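Local coordinates for aerobactin synthase IucC (Klebsiella pneumoniae, PDB 6CN7), which probably catalyses the ATP-dependent attachment of a second N-acetyl-N-hydroxylysine to a citrate-bearing intermediate, the step that completes the siderophore aerobactin, at residues L131-S136 against L369-E375; A163-L168 against G251-L255; L218-V222 against M348-I352; Q257-L263 against D273-L278; W353-P357 against L441-F445. The protein carries 5 engineered substitutions. All coordinates share one frame; numbering follows the deposited sequence.

Interaction 1. Residues L131-S136 against L369-E375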
# COMPACT_ATOMS: atom_id res chain seq x y z
N LEU A 131 -22.73 -9.18 -15.51
CA LEU A 131 -22.54 -8.64 -16.85
C LEU A 131 -21.81 -7.30 -16.80
O LEU A 131 -20.89 -7.05 -17.59
CB LEU A 131 -23.88 -8.50 -17.56
CG LEU A 131 -23.86 -7.86 -18.95
CD1 LEU A 131 -22.95 -8.62 -19.90
CD2 LEU A 131 -25.27 -7.79 -19.52
N GLN A 132 -22.18 -6.46 -15.88
CA GLN A 132 -21.53 -5.21 -15.72
C GLN A 132 -20.07 -5.40 -15.43
O GLN A 132 -19.29 -4.69 -15.93
CB GLN A 132 -22.18 -4.33 -14.69
CG GLN A 132 -21.39 -3.10 -14.37
CD GLN A 132 -22.07 -2.06 -13.56
OE1 GLN A 132 -21.51 -1.04 -13.32
NE2 GLN A 132 -23.25 -2.30 -13.16
N CYS A 133 -19.72 -6.37 -14.63
CA CYS A 133 -18.32 -6.66 -14.34
C CYS A 133 -17.55 -7.05 -15.60
O CYS A 133 -16.36 -6.73 -15.72
CB CYS A 133 -18.21 -7.77 -13.30
SG CYS A 133 -18.61 -7.27 -11.60
N LEU A 134 -18.19 -7.74 -16.54
CA LEU A 134 -17.51 -8.28 -17.70
C LEU A 134 -17.44 -7.29 -18.86
O LEU A 134 -16.96 -7.67 -19.94
CB LEU A 134 -18.21 -9.56 -18.16
CG LEU A 134 -18.24 -10.70 -17.13
CD1 LEU A 134 -19.00 -11.89 -17.70
CD2 LEU A 134 -16.84 -11.11 -16.72
N LEU A 135 -17.88 -6.05 -18.67
CA LEU A 135 -17.78 -5.07 -19.73
C LEU A 135 -16.32 -4.70 -19.99
O LEU A 135 -15.48 -4.74 -19.08
CB LEU A 135 -18.58 -3.82 -19.37
CG LEU A 135 -20.10 -4.00 -19.29
CD1 LEU A 135 -20.75 -2.72 -18.80
CD2 LEU A 135 -20.69 -4.41 -20.63
N SER A 136 -16.03 -4.34 -21.24
CA SER A 136 -14.65 -4.08 -21.65
C SER A 136 -14.07 -2.84 -20.99
O SER A 136 -12.84 -2.70 -20.94
CB SER A 136 -14.57 -3.94 -23.16
OG SER A 136 -15.05 -5.10 -23.81
N LEU A 369 -25.86 -1.40 -18.35
CA LEU A 369 -25.22 -0.18 -18.79
C LEU A 369 -25.31 -0.09 -20.30
O LEU A 369 -25.21 -1.10 -21.00
CB LEU A 369 -23.76 -0.14 -18.34
CG LEU A 369 -23.52 -0.15 -16.83
CD1 LEU A 369 -22.03 -0.08 -16.54
CD2 LEU A 369 -24.26 0.99 -16.14
N MET A 370 -25.51 1.13 -20.81
CA MET A 370 -25.62 1.29 -22.25
C MET A 370 -24.33 0.87 -22.95
O MET A 370 -24.36 0.45 -24.11
CB MET A 370 -25.95 2.74 -22.59
CG MET A 370 -26.25 2.95 -24.07
SD MET A 370 -27.11 4.49 -24.41
CE MET A 370 -27.13 4.45 -26.20
N ALA A 371 -23.20 0.95 -22.25
CA ALA A 371 -21.95 0.44 -22.80
C ALA A 371 -22.05 -1.03 -23.19
O ALA A 371 -21.26 -1.50 -24.00
CB ALA A 371 -20.81 0.63 -21.79
N THR A 372 -23.02 -1.76 -22.61
CA THR A 372 -23.24 -3.14 -23.01
C THR A 372 -23.46 -3.27 -24.51
O THR A 372 -23.07 -4.27 -25.11
CB THR A 372 -24.44 -3.71 -22.25
OG1 THR A 372 -24.24 -3.55 -20.84
CG2 THR A 372 -24.64 -5.19 -22.56
N LEU A 373 -24.08 -2.26 -25.13
CA LEU A 373 -24.37 -2.29 -26.55
C LEU A 373 -23.13 -2.12 -27.42
O LEU A 373 -23.25 -2.17 -28.65
CB LEU A 373 -25.41 -1.22 -26.89
CG LEU A 373 -26.68 -1.24 -26.05
CD1 LEU A 373 -27.61 -0.13 -26.48
CD2 LEU A 373 -27.37 -2.59 -26.14
N MET A 374 -21.96 -1.90 -26.83
CA MET A 374 -20.70 -1.86 -27.56
C MET A 374 -19.99 -3.20 -27.57
O MET A 374 -18.90 -3.30 -28.14
CB MET A 374 -19.77 -0.81 -26.96
CG MET A 374 -20.39 0.55 -26.74
SD MET A 374 -19.25 1.61 -25.83
CE MET A 374 -20.31 3.02 -25.58
N GLU A 375 -20.56 -4.22 -26.94
CA GLU A 375 -19.86 -5.48 -26.72
C GLU A 375 -20.17 -6.49 -27.81
O GLU A 375 -21.22 -6.45 -28.46
CB GLU A 375 -20.24 -6.07 -25.36
CG GLU A 375 -19.89 -5.19 -24.17
CD GLU A 375 -18.40 -5.08 -23.93
OE1 GLU A 375 -17.66 -6.00 -24.36
OE2 GLU A 375 -17.95 -4.09 -23.31
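Leu135 drives both of its methyls into the short 3-10 turn of residues 370-374 and the residues flanking it. Its CD1 meets CD1 of Leu369 at 3.7 Å, the two branched chains lying at a slant to each other. On the other branch, Leu135 CD2 reaches across Thr372 at about a right angle, 3.7 Å from Thr372 OG1, and also rests on the aliphatic CG of Glu375. That hydroxyl is bonded within its own turn, Thr372 OG1 to Leu369 O at 2.6 Å, in the carbonyl plane on a lone pair. The OG1 bond fixes the threonine's rotation; the same oxygen also takes the N-H of Thr372. Leu131 closes the apolar patch tip to tip, CD2 against Thr372 CG2 at 4.0 Å.

The looser margins are polar, and their partly exposed residues are Gln132 and Ser136. Gln132 leans its extended amide on Leu369, OE1 lying 3.4 Å from Leu369 CD1 and taking a weak hydrogen bond from Gln258 N. At the other margin Ser136 is bonded to a buried Glu375, whose bend at chi2 (-70°) carries the carboxylate back to it. Ser136 OG donates to the syn lone pair of Glu375 OE1 (2.8 Å), while Ser136 N meets Glu375 OE2 nearly straight (172°) but from above the carboxylate plane. Arg115 forms a salt bridge to OE1 and would be expected to favour the charged carboxylate.

The contact joins the end of helix 128-133 to the chain leaving strand 366-369; Tyr387 of helix 383-391 touches Leu131 and Thr372, and helix 475-499 packs against Met370 and Met374.

Interaction 2. Residues A163-L168 against G251-L255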
# COMPACT_ATOMS: atom_id res chain seq x y z
N ALA A 163 -14.56 -9.11 -10.56
CA ALA A 163 -15.83 -9.52 -9.97
C ALA A 163 -15.64 -10.18 -8.61
O ALA A 163 -16.37 -11.11 -8.24
CB ALA A 163 -16.61 -10.44 -10.92
N ASN A 164 -14.66 -9.72 -7.85
CA ASN A 164 -14.46 -10.19 -6.49
C ASN A 164 -15.18 -9.29 -5.50
O ASN A 164 -15.46 -8.12 -5.77
CB ASN A 164 -12.98 -10.26 -6.16
CG ASN A 164 -12.29 -11.45 -6.80
OD1 ASN A 164 -12.84 -12.55 -6.84
ND2 ASN A 164 -11.08 -11.24 -7.30
N THR A 165 -15.49 -9.85 -4.34
CA THR A 165 -16.23 -9.14 -3.30
C THR A 165 -15.33 -8.89 -2.10
O THR A 165 -14.25 -9.47 -1.96
CB THR A 165 -17.47 -9.93 -2.88
OG1 THR A 165 -17.08 -11.19 -2.33
CG2 THR A 165 -18.39 -10.15 -4.07
N PHE A 166 -15.79 -8.01 -1.21
CA PHE A 166 -15.01 -7.66 -0.04
C PHE A 166 -15.90 -6.96 0.97
O PHE A 166 -16.94 -6.39 0.63
CB PHE A 166 -13.81 -6.78 -0.41
CG PHE A 166 -14.17 -5.57 -1.23
CD1 PHE A 166 -14.24 -5.65 -2.61
CD2 PHE A 166 -14.43 -4.35 -0.62
CE1 PHE A 166 -14.56 -4.54 -3.37
CE2 PHE A 166 -14.76 -3.24 -1.38
CZ PHE A 166 -14.82 -3.33 -2.75
N ARG A 167 -15.48 -7.02 2.23
CA ARG A 167 -16.13 -6.29 3.30
C ARG A 167 -15.57 -4.87 3.39
O ARG A 167 -14.48 -4.58 2.90
CB ARG A 167 -15.93 -7.00 4.65
CG ARG A 167 -16.75 -8.25 4.83
CD ARG A 167 -16.56 -8.82 6.23
NE ARG A 167 -17.35 -10.03 6.44
CZ ARG A 167 -17.29 -10.77 7.55
NH1 ARG A 167 -16.48 -10.42 8.54
NH2 ARG A 167 -18.04 -11.86 7.66
N LEU A 168 -16.34 -4.00 4.02
CA LEU A 168 -15.91 -2.64 4.27
C LEU A 168 -15.26 -2.53 5.64
O LEU A 168 -15.58 -3.28 6.57
CB LEU A 168 -17.08 -1.67 4.18
CG LEU A 168 -17.83 -1.65 2.85
CD1 LEU A 168 -19.02 -0.70 2.93
CD2 LEU A 168 -16.89 -1.26 1.71
N GLY A 251 -19.79 -6.78 8.26
CA GLY A 251 -20.99 -6.68 7.45
C GLY A 251 -20.93 -7.47 6.16
O GLY A 251 -20.18 -8.43 6.00
N ASP A 252 -21.74 -7.02 5.21
CA ASP A 252 -21.97 -7.72 3.96
C ASP A 252 -20.77 -7.57 3.02
O ASP A 252 -19.87 -6.76 3.23
CB ASP A 252 -23.23 -7.21 3.28
CG ASP A 252 -24.49 -7.53 4.07
OD1 ASP A 252 -24.46 -8.51 4.85
OD2 ASP A 252 -25.49 -6.81 3.91
N LEU A 253 -20.80 -8.38 1.96
CA LEU A 253 -19.78 -8.34 0.92
C LEU A 253 -20.22 -7.42 -0.20
O LEU A 253 -21.39 -7.45 -0.62
CB LEU A 253 -19.52 -9.75 0.38
CG LEU A 253 -18.94 -10.76 1.37
CD1 LEU A 253 -18.89 -12.15 0.74
CD2 LEU A 253 -17.55 -10.33 1.81
N TRP A 254 -19.30 -6.60 -0.69
CA TRP A 254 -19.61 -5.58 -1.68
C TRP A 254 -18.86 -5.87 -2.98
O TRP A 254 -17.80 -6.49 -2.98
CB TRP A 254 -19.25 -4.19 -1.17
CG TRP A 254 -20.13 -3.75 -0.04
CD1 TRP A 254 -19.95 -4.01 1.29
CD2 TRP A 254 -21.33 -2.97 -0.13
NE1 TRP A 254 -20.97 -3.45 2.02
CE2 TRP A 254 -21.83 -2.80 1.17
CE3 TRP A 254 -22.03 -2.41 -1.20
CZ2 TRP A 254 -22.99 -2.09 1.44
CZ3 TRP A 254 -23.19 -1.70 -0.93
CH2 TRP A 254 -23.66 -1.55 0.38
N LEU A 255 -19.43 -5.38 -4.08
CA LEU A 255 -18.92 -5.64 -5.42
C LEU A 255 -18.76 -4.31 -6.14
O LEU A 255 -19.65 -3.46 -6.09
CB LEU A 255 -19.88 -6.56 -6.19
CG LEU A 255 -19.59 -6.86 -7.65
CD1 LEU A 255 -18.37 -7.75 -7.78
CD2 LEU A 255 -20.81 -7.51 -8.29
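Phe166 holds CG wedged between its own backbone N and carbonyl carbon (chi1 52°), which swings the ring back over the opposing strand, where Trp254 O lies above one face, offset toward the rim. Trp254 takes a different setting: CG anti to its carbonyl carbon (chi1 -68°) sends the indole to the same side of the sheet as the phenyl ring, with Phe166 O near the indole plane at its edge. The two residues form an antiparallel hydrogen-bonded pair in the large curled sheet of the IucA/IucC fold, between strands 165-174 and 252-256. The short segments are splayed, their directions 122° apart, and the bonding is uneven: Trp254 N to Phe166 O is short at 2.7 Å, whereas Phe166 N to Trp254 O is 3.1 Å and bent. Thr165 CA, 3.1 Å from Trp254 O, adds a C-H...O contact to that same carbonyl.

On the side bearing the indole, Leu263 of strand 262-265 also touches Phe166, Leu168 and Trp254. On the more exposed side, Thr165 and Arg167 flank Leu253. Leu253 CD1 lies 3.7 Å from Thr165 OG1, the two chains crossing nearly at right angles, and Leu253 CD2 rests on Arg167 CG at 3.8 Å. The arginine runs extended past Gly251, its NE close to Gly251 O but at too poor an angle for a hydrogen bond. Leu255 CD1 meets the loop leading into the other strand, 3.6 Å from Asn164 O. Leu168 CD1 makes a CH-pi contact over the face of the Trp254 five-membered ring, 3.9 Å from its centroid.

Interaction 3. Residues L218-V222 against M348-I352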
# COMPACT_ATOMS: atom_id res chain seq x y z
N LEU A 218 -20.03 8.30 15.68
CA LEU A 218 -20.80 7.79 14.56
C LEU A 218 -19.97 6.80 13.76
O LEU A 218 -18.76 6.98 13.62
CB LEU A 218 -21.27 8.93 13.64
CG LEU A 218 -22.29 9.90 14.22
CD1 LEU A 218 -22.63 10.97 13.19
CD2 LEU A 218 -23.54 9.17 14.67
N PRO A 219 -20.60 5.77 13.20
CA PRO A 219 -19.86 4.86 12.32
C PRO A 219 -19.63 5.46 10.94
O PRO A 219 -20.53 6.05 10.34
CB PRO A 219 -20.76 3.62 12.23
CG PRO A 219 -21.79 3.79 13.29
CD PRO A 219 -21.95 5.26 13.46
N LEU A 220 -18.40 5.29 10.44
CA LEU A 220 -18.04 5.71 9.10
C LEU A 220 -17.48 4.52 8.34
O LEU A 220 -16.43 3.98 8.74
CB LEU A 220 -17.01 6.85 9.13
CG LEU A 220 -16.47 7.30 7.77
CD1 LEU A 220 -17.58 7.88 6.91
CD2 LEU A 220 -15.35 8.31 7.95
N PRO A 221 -18.13 4.04 7.28
CA PRO A 221 -17.52 2.98 6.47
C PRO A 221 -16.38 3.51 5.62
O PRO A 221 -16.33 4.69 5.28
CB PRO A 221 -18.68 2.47 5.61
CG PRO A 221 -19.59 3.64 5.50
CD PRO A 221 -19.48 4.37 6.81
N VAL A 222 -15.45 2.62 5.28
CA VAL A 222 -14.27 2.97 4.51
C VAL A 222 -13.94 1.82 3.57
O VAL A 222 -13.96 0.65 3.98
CB VAL A 222 -13.06 3.27 5.42
CG1 VAL A 222 -11.82 3.55 4.59
CG2 VAL A 222 -13.36 4.44 6.35
N MET A 348 -11.08 12.57 1.63
CA MET A 348 -10.61 11.22 1.91
C MET A 348 -11.51 10.45 2.86
O MET A 348 -11.47 9.21 2.86
CB MET A 348 -9.19 11.27 2.48
CG MET A 348 -8.18 11.91 1.55
SD MET A 348 -6.52 12.01 2.25
CE MET A 348 -6.05 10.28 2.23
N LEU A 349 -12.32 11.13 3.67
CA LEU A 349 -13.18 10.47 4.65
C LEU A 349 -14.62 10.92 4.41
O LEU A 349 -14.93 12.10 4.56
CB LEU A 349 -12.75 10.78 6.08
CG LEU A 349 -11.42 10.16 6.52
CD1 LEU A 349 -10.96 10.76 7.83
CD2 LEU A 349 -11.57 8.65 6.65
N GLY A 350 -15.48 9.98 4.05
CA GLY A 350 -16.87 10.29 3.78
C GLY A 350 -17.57 9.09 3.19
O GLY A 350 -16.97 8.05 2.92
N VAL A 351 -18.88 9.26 2.99
CA VAL A 351 -19.72 8.20 2.44
C VAL A 351 -20.88 8.85 1.70
O VAL A 351 -21.40 9.89 2.12
CB VAL A 351 -20.22 7.24 3.53
CG1 VAL A 351 -21.06 7.98 4.56
CG2 VAL A 351 -21.01 6.09 2.91
N ILE A 352 -21.30 8.22 0.60
CA ILE A 352 -22.47 8.62 -0.16
C ILE A 352 -23.32 7.38 -0.40
O ILE A 352 -22.80 6.34 -0.82
CB ILE A 352 -22.09 9.28 -1.49
CG1 ILE A 352 -21.31 10.57 -1.25
CG2 ILE A 352 -23.34 9.56 -2.33
CD1 ILE A 352 -20.70 11.17 -2.50
O HOH W 1 -14.98 6.82 4.39
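Leu220 is the main bump, its forked end pressed between Leu349 and the backbone of Gly350. With CG anti to the backbone N (chi1 176°), the isobutyl group leans out of its strand toward the other segment. Branch CD2 meets Leu349 CD2 at 4.0 Å, the two leucines crossing at about a right angle, while branch CD1 settles on the flat peptide of Gly350, 3.9 Å from its C. Beside it the ring of Pro221 supplies a second, blunter knob: CG abuts Val351 CG2 at 3.8 Å, again roughly perpendicular.

Strand segments 218-222 and 350-352 lie 79° apart and do not pair directly; their axes approach to 6.7 Å. A single water bridges the resulting separation, donating to Pro221 O at 2.7 Å and to Gly350 O at 2.8 Å, so that two buried carbonyls are satisfied where no amide of the opposite segment serves them.

Strand 217-222 pairs antiparallel with strand 165-174, whose Leu171 also touches Leu349, and strand 350-355 pairs with strand 272-275, whose Ile274 packs against both Pro221 and Val351. Ile231 of helix 224-234 covers Val222 and Leu349 at one end.

Interaction 4. Residues Q257-L263 against D273-L278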
# COMPACT_ATOMS: atom_id res chain seq x y z
N GLN A 257 -18.50 -1.52 -9.07
CA GLN A 257 -19.08 -1.19 -10.36
C GLN A 257 -17.99 -0.65 -11.29
O GLN A 257 -16.82 -0.54 -10.92
CB GLN A 257 -20.21 -0.18 -10.20
CG GLN A 257 -21.35 -0.62 -9.29
CD GLN A 257 -22.42 0.44 -9.14
OE1 GLN A 257 -22.39 1.47 -9.81
NE2 GLN A 257 -23.38 0.20 -8.26
N GLN A 258 -18.39 -0.30 -12.51
CA GLN A 258 -17.44 0.28 -13.45
C GLN A 258 -16.82 1.56 -12.89
O GLN A 258 -15.65 1.84 -13.16
CB GLN A 258 -18.14 0.57 -14.78
CG GLN A 258 -18.47 -0.67 -15.60
CD GLN A 258 -17.24 -1.37 -16.15
OE1 GLN A 258 -17.09 -2.58 -16.01
NE2 GLN A 258 -16.36 -0.60 -16.78
N SER A 259 -17.58 2.34 -12.12
CA SER A 259 -17.06 3.56 -11.53
C SER A 259 -16.07 3.30 -10.41
O SER A 259 -15.40 4.24 -9.97
CB SER A 259 -18.21 4.42 -11.00
OG SER A 259 -18.85 3.80 -9.90
N LEU A 260 -15.98 2.06 -9.92
CA LEU A 260 -14.95 1.64 -8.98
C LEU A 260 -15.19 2.18 -7.57
O LEU A 260 -14.99 1.45 -6.59
CB LEU A 260 -13.57 2.08 -9.48
CG LEU A 260 -12.35 1.50 -8.75
CD1 LEU A 260 -12.34 -0.02 -8.80
CD2 LEU A 260 -11.07 2.06 -9.35
N ARG A 261 -15.62 3.44 -7.45
CA ARG A 261 -15.92 4.00 -6.13
C ARG A 261 -17.31 3.64 -5.64
O ARG A 261 -17.55 3.65 -4.43
CB ARG A 261 -15.79 5.52 -6.17
CG ARG A 261 -14.35 6.04 -6.22
CD ARG A 261 -14.34 7.56 -6.20
NE ARG A 261 -14.98 8.09 -5.01
CZ ARG A 261 -15.40 9.35 -4.87
NH1 ARG A 261 -15.25 10.22 -5.85
NH2 ARG A 261 -15.98 9.73 -3.74
N THR A 262 -18.23 3.32 -6.55
CA THR A 262 -19.59 2.95 -6.18
C THR A 262 -19.71 1.43 -6.16
O THR A 262 -19.34 0.76 -7.13
CB THR A 262 -20.61 3.55 -7.15
OG1 THR A 262 -20.42 4.97 -7.22
CG2 THR A 262 -22.03 3.26 -6.70
N LEU A 263 -20.22 0.89 -5.05
CA LEU A 263 -20.25 -0.55 -4.83
C LEU A 263 -21.69 -1.04 -4.74
O LEU A 263 -22.58 -0.34 -4.25
CB LEU A 263 -19.51 -0.92 -3.54
CG LEU A 263 -18.15 -0.26 -3.30
CD1 LEU A 263 -17.62 -0.64 -1.93
CD2 LEU A 263 -17.16 -0.64 -4.39
N ASP A 273 -26.94 1.43 -3.12
CA ASP A 273 -25.51 1.29 -3.37
C ASP A 273 -24.75 2.27 -2.48
O ASP A 273 -25.31 3.23 -1.95
CB ASP A 273 -25.18 1.55 -4.84
CG ASP A 273 -25.80 0.53 -5.77
OD1 ASP A 273 -26.09 -0.60 -5.31
OD2 ASP A 273 -26.00 0.84 -6.96
N ILE A 274 -23.46 2.01 -2.33
CA ILE A 274 -22.59 2.85 -1.51
C ILE A 274 -21.45 3.36 -2.38
O ILE A 274 -20.93 2.63 -3.23
CB ILE A 274 -22.05 2.09 -0.28
CG1 ILE A 274 -21.39 3.07 0.69
CG2 ILE A 274 -21.06 1.00 -0.71
CD1 ILE A 274 -21.06 2.48 2.04
N LYS A 275 -21.07 4.61 -2.17
CA LYS A 275 -19.97 5.24 -2.88
C LYS A 275 -18.97 5.75 -1.86
O LYS A 275 -19.33 6.53 -0.97
CB LYS A 275 -20.46 6.38 -3.78
CG LYS A 275 -19.35 7.06 -4.56
CD LYS A 275 -19.89 8.15 -5.47
CE LYS A 275 -18.76 8.80 -6.26
NZ LYS A 275 -19.27 9.85 -7.19
N LEU A 276 -17.72 5.32 -1.98
CA LEU A 276 -16.70 5.61 -0.99
C LEU A 276 -15.51 6.31 -1.63
O LEU A 276 -15.27 6.15 -2.83
CB LEU A 276 -16.24 4.32 -0.30
CG LEU A 276 -17.34 3.59 0.48
CD1 LEU A 276 -16.96 2.16 0.80
CD2 LEU A 276 -17.67 4.35 1.75
N PRO A 277 -14.74 7.08 -0.87
CA PRO A 277 -13.57 7.75 -1.46
C PRO A 277 -12.45 6.77 -1.79
O PRO A 277 -12.16 5.84 -1.04
CB PRO A 277 -13.13 8.73 -0.36
CG PRO A 277 -14.29 8.84 0.57
CD PRO A 277 -14.99 7.53 0.51
N LEU A 278 -11.83 7.00 -2.95
CA LEU A 278 -10.60 6.30 -3.34
C LEU A 278 -9.62 7.38 -3.78
O LEU A 278 -9.74 7.94 -4.88
CB LEU A 278 -10.86 5.29 -4.46
CG LEU A 278 -11.64 4.02 -4.10
CD1 LEU A 278 -11.91 3.19 -5.35
CD2 LEU A 278 -10.88 3.19 -3.07
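Arg261 lays its guanidinium over the chain of Lys275 at the mouth of a beta hairpin, strands 262-265 and 272-275. Lys275 is fully extended and passes obliquely beneath it, placing CE 3.7 Å from Arg261 CZ, over the centre of the flat group; the like-charged ends stay 4.3 Å apart, Arg261 NH1 to Lys275 NZ. Leu278 runs past the arginine in the opposite direction, its CD1 3.9 Å from Arg261 CG. Across the same strand pair Thr262 OG1 faces Lys275 CG at 3.5 Å.

On the other side of the hairpin Leu263 and Ile274 point the same way, side by side, with CB of Leu263 3.8 Å from CG2 of Ile274; Leu263 also crosses Leu276 squarely. Trp254 of strand 252-256 and Leu168 of strand 165-174 close over this side. Gln257 NE2 bonds chiefly to Thr264 OG1 and gives Asp273 OD2 a weak hydrogen bond; the amide and carboxylate planes are 80° apart.

Leu263 and Ile274 exchange backbone hydrogen bonds, and beyond them Leu276 N bonds Arg261 O. The arginine returns the grip: a bend at chi3 (59°) brings its NE to Leu276 O at 2.9 Å, nearly straight (175°) and within the guanidinium plane.

Interaction 5. Residues W353-P357 against L441-F445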
# COMPACT_ATOMS: atom_id res chain seq x y z
N TRP A 353 -24.62 7.49 -0.12
CA TRP A 353 -25.56 6.41 -0.37
C TRP A 353 -26.38 6.73 -1.61
O TRP A 353 -26.94 7.83 -1.72
CB TRP A 353 -26.47 6.19 0.84
CG TRP A 353 -25.73 5.72 2.06
CD1 TRP A 353 -25.18 6.50 3.03
CD2 TRP A 353 -25.45 4.36 2.42
NE1 TRP A 353 -24.58 5.71 3.98
CE2 TRP A 353 -24.73 4.40 3.63
CE3 TRP A 353 -25.74 3.13 1.84
CZ2 TRP A 353 -24.30 3.24 4.27
CZ3 TRP A 353 -25.31 1.98 2.48
CH2 TRP A 353 -24.60 2.04 3.68
N ARG A 354 -26.44 5.79 -2.54
CA ARG A 354 -27.10 5.98 -3.82
C ARG A 354 -28.26 5.00 -3.97
O ARG A 354 -28.25 3.90 -3.42
CB ARG A 354 -26.14 5.80 -4.99
CG ARG A 354 -25.31 7.02 -5.32
CD ARG A 354 -24.60 6.81 -6.64
NE ARG A 354 -23.74 7.93 -7.00
CZ ARG A 354 -22.92 7.92 -8.04
NH1 ARG A 354 -22.17 8.98 -8.30
NH2 ARG A 354 -22.85 6.85 -8.83
N GLU A 355 -29.24 5.42 -4.75
CA GLU A 355 -30.42 4.61 -5.02
C GLU A 355 -30.09 3.56 -6.07
O GLU A 355 -29.64 3.88 -7.17
CB GLU A 355 -31.56 5.52 -5.49
CG GLU A 355 -32.95 4.98 -5.23
CD GLU A 355 -34.02 6.00 -5.52
OE1 GLU A 355 -33.67 7.16 -5.82
OE2 GLU A 355 -35.22 5.65 -5.46
N ASN A 356 -30.31 2.29 -5.72
CA ASN A 356 -30.10 1.18 -6.63
C ASN A 356 -31.27 1.09 -7.61
O ASN A 356 -32.42 1.33 -7.23
CB ASN A 356 -29.97 -0.13 -5.85
CG ASN A 356 -29.68 -1.33 -6.73
OD1 ASN A 356 -30.25 -1.50 -7.80
ND2 ASN A 356 -28.79 -2.21 -6.25
N PRO A 357 -31.02 0.77 -8.89
CA PRO A 357 -32.14 0.63 -9.83
C PRO A 357 -33.28 -0.25 -9.34
O PRO A 357 -34.44 0.05 -9.63
CB PRO A 357 -31.45 0.02 -11.07
CG PRO A 357 -30.09 0.59 -11.03
CD PRO A 357 -29.72 0.72 -9.57
N LEU A 441 -32.33 5.10 -16.81
CA LEU A 441 -32.09 5.45 -15.42
C LEU A 441 -30.79 6.24 -15.34
O LEU A 441 -29.75 5.78 -15.80
CB LEU A 441 -32.00 4.20 -14.54
CG LEU A 441 -33.30 3.50 -14.15
CD1 LEU A 441 -33.96 2.83 -15.34
CD2 LEU A 441 -33.05 2.50 -13.05
N LEU A 442 -30.87 7.44 -14.77
CA LEU A 442 -29.72 8.32 -14.63
C LEU A 442 -29.34 8.41 -13.16
O LEU A 442 -30.22 8.43 -12.28
CB LEU A 442 -30.03 9.71 -15.18
CG LEU A 442 -30.65 9.71 -16.58
CD1 LEU A 442 -31.12 11.10 -16.95
CD2 LEU A 442 -29.66 9.18 -17.61
N LYS A 443 -28.04 8.47 -12.88
CA LYS A 443 -27.55 8.40 -11.51
C LYS A 443 -26.44 9.38 -11.17
O LYS A 443 -26.32 9.76 -10.00
CB LYS A 443 -27.07 6.98 -11.19
CG LYS A 443 -26.06 6.42 -12.20
CD LYS A 443 -25.69 4.97 -11.90
CE LYS A 443 -26.86 4.03 -12.13
NZ LYS A 443 -26.46 2.59 -12.03
N ASP A 444 -25.62 9.81 -12.13
CA ASP A 444 -24.44 10.63 -11.84
C ASP A 444 -24.72 12.09 -12.18
O ASP A 444 -24.80 12.47 -13.35
CB ASP A 444 -23.23 10.11 -12.61
CG ASP A 444 -22.64 8.85 -11.98
OD1 ASP A 444 -22.48 8.84 -10.75
OD2 ASP A 444 -22.36 7.88 -12.71
N PHE A 445 -24.87 12.90 -11.13
CA PHE A 445 -24.84 14.35 -11.23
C PHE A 445 -24.15 14.88 -9.99
O PHE A 445 -24.30 14.33 -8.89
CB PHE A 445 -26.24 14.95 -11.36
CG PHE A 445 -27.33 13.94 -11.20
CD1 PHE A 445 -27.84 13.66 -9.95
CD2 PHE A 445 -27.82 13.26 -12.30
CE1 PHE A 445 -28.84 12.72 -9.79
CE2 PHE A 445 -28.82 12.32 -12.16
CZ PHE A 445 -29.33 12.04 -10.90
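Arg354 forms a salt bridge with Asp444, NH1 and OD1 modelled only 2.5 Å apart; this carboxylate oxygen sits too near the guanidinium, so its exact place is doubtful. The two groups are more nearly crossed than coplanar, their planes 62° apart. Over one face of the guanidinium, above its centre, lies Lys443 O, 4.3 Å from Arg354 CZ. At the far end of the contact Pro357 presses its ring on Leu441, Pro357 CB lying 3.6 Å from Leu441 CD2. Pro357 CG also comes within 4.3 Å of Lys443 NZ.

The arginine reaches Asp444 because its chain stays straight from CG to NE, after a first torsion that sets CG anti to the carbonyl carbon (chi1 -83°). Here the end of strand 350-355 of the large curled antiparallel sheet meets the end of strand 436-442 of a separate four-stranded mixed sheet; the touching parts, 354-357 and 441-444, run 159° apart. The contact thus spans the IucA/IucC and FhuF-like sequence regions.

Farther out, the arginine strand is pinned by backbone bonds from Arg354 to Asp273, while Glu324 gives Arg354 NE a long, weak ion pair. Lys275 brings a like charge close to Arg354 NH1, which Asp444 may partly offset. Leu441 is bonded through its backbone to Thr429, whose hydroxyl also takes a weak hydrogen bond from Lys443 NZ. Leu322 touches both Pro357 and Lys443.

Interactions 2, 3 and 4 share the curled nine-stranded antiparallel sheet, their centres 11 to 16 Å apart. Interaction 2 joins strands 165-174 and 252-256, which interaction 4 continues through the next hairpin; strand 272-275 then pairs with strand 350-355, used by both interactions 3 and 5. Along the chain, interaction 2 closes before 4 opens, and 3 and 5 follow one another directly. Interaction 1 spans all of 2, 3 and 4, and its segments alternate with those of 5. Centred 18 Å apart, interactions 1 and 5 bring helix 128-133 and strand 350-355 against chain at the ends of mixed-sheet strands 366-369 and 436-442. Interaction 5 links the IucA/IucC region to the FhuF-like region; the other four lie within the former.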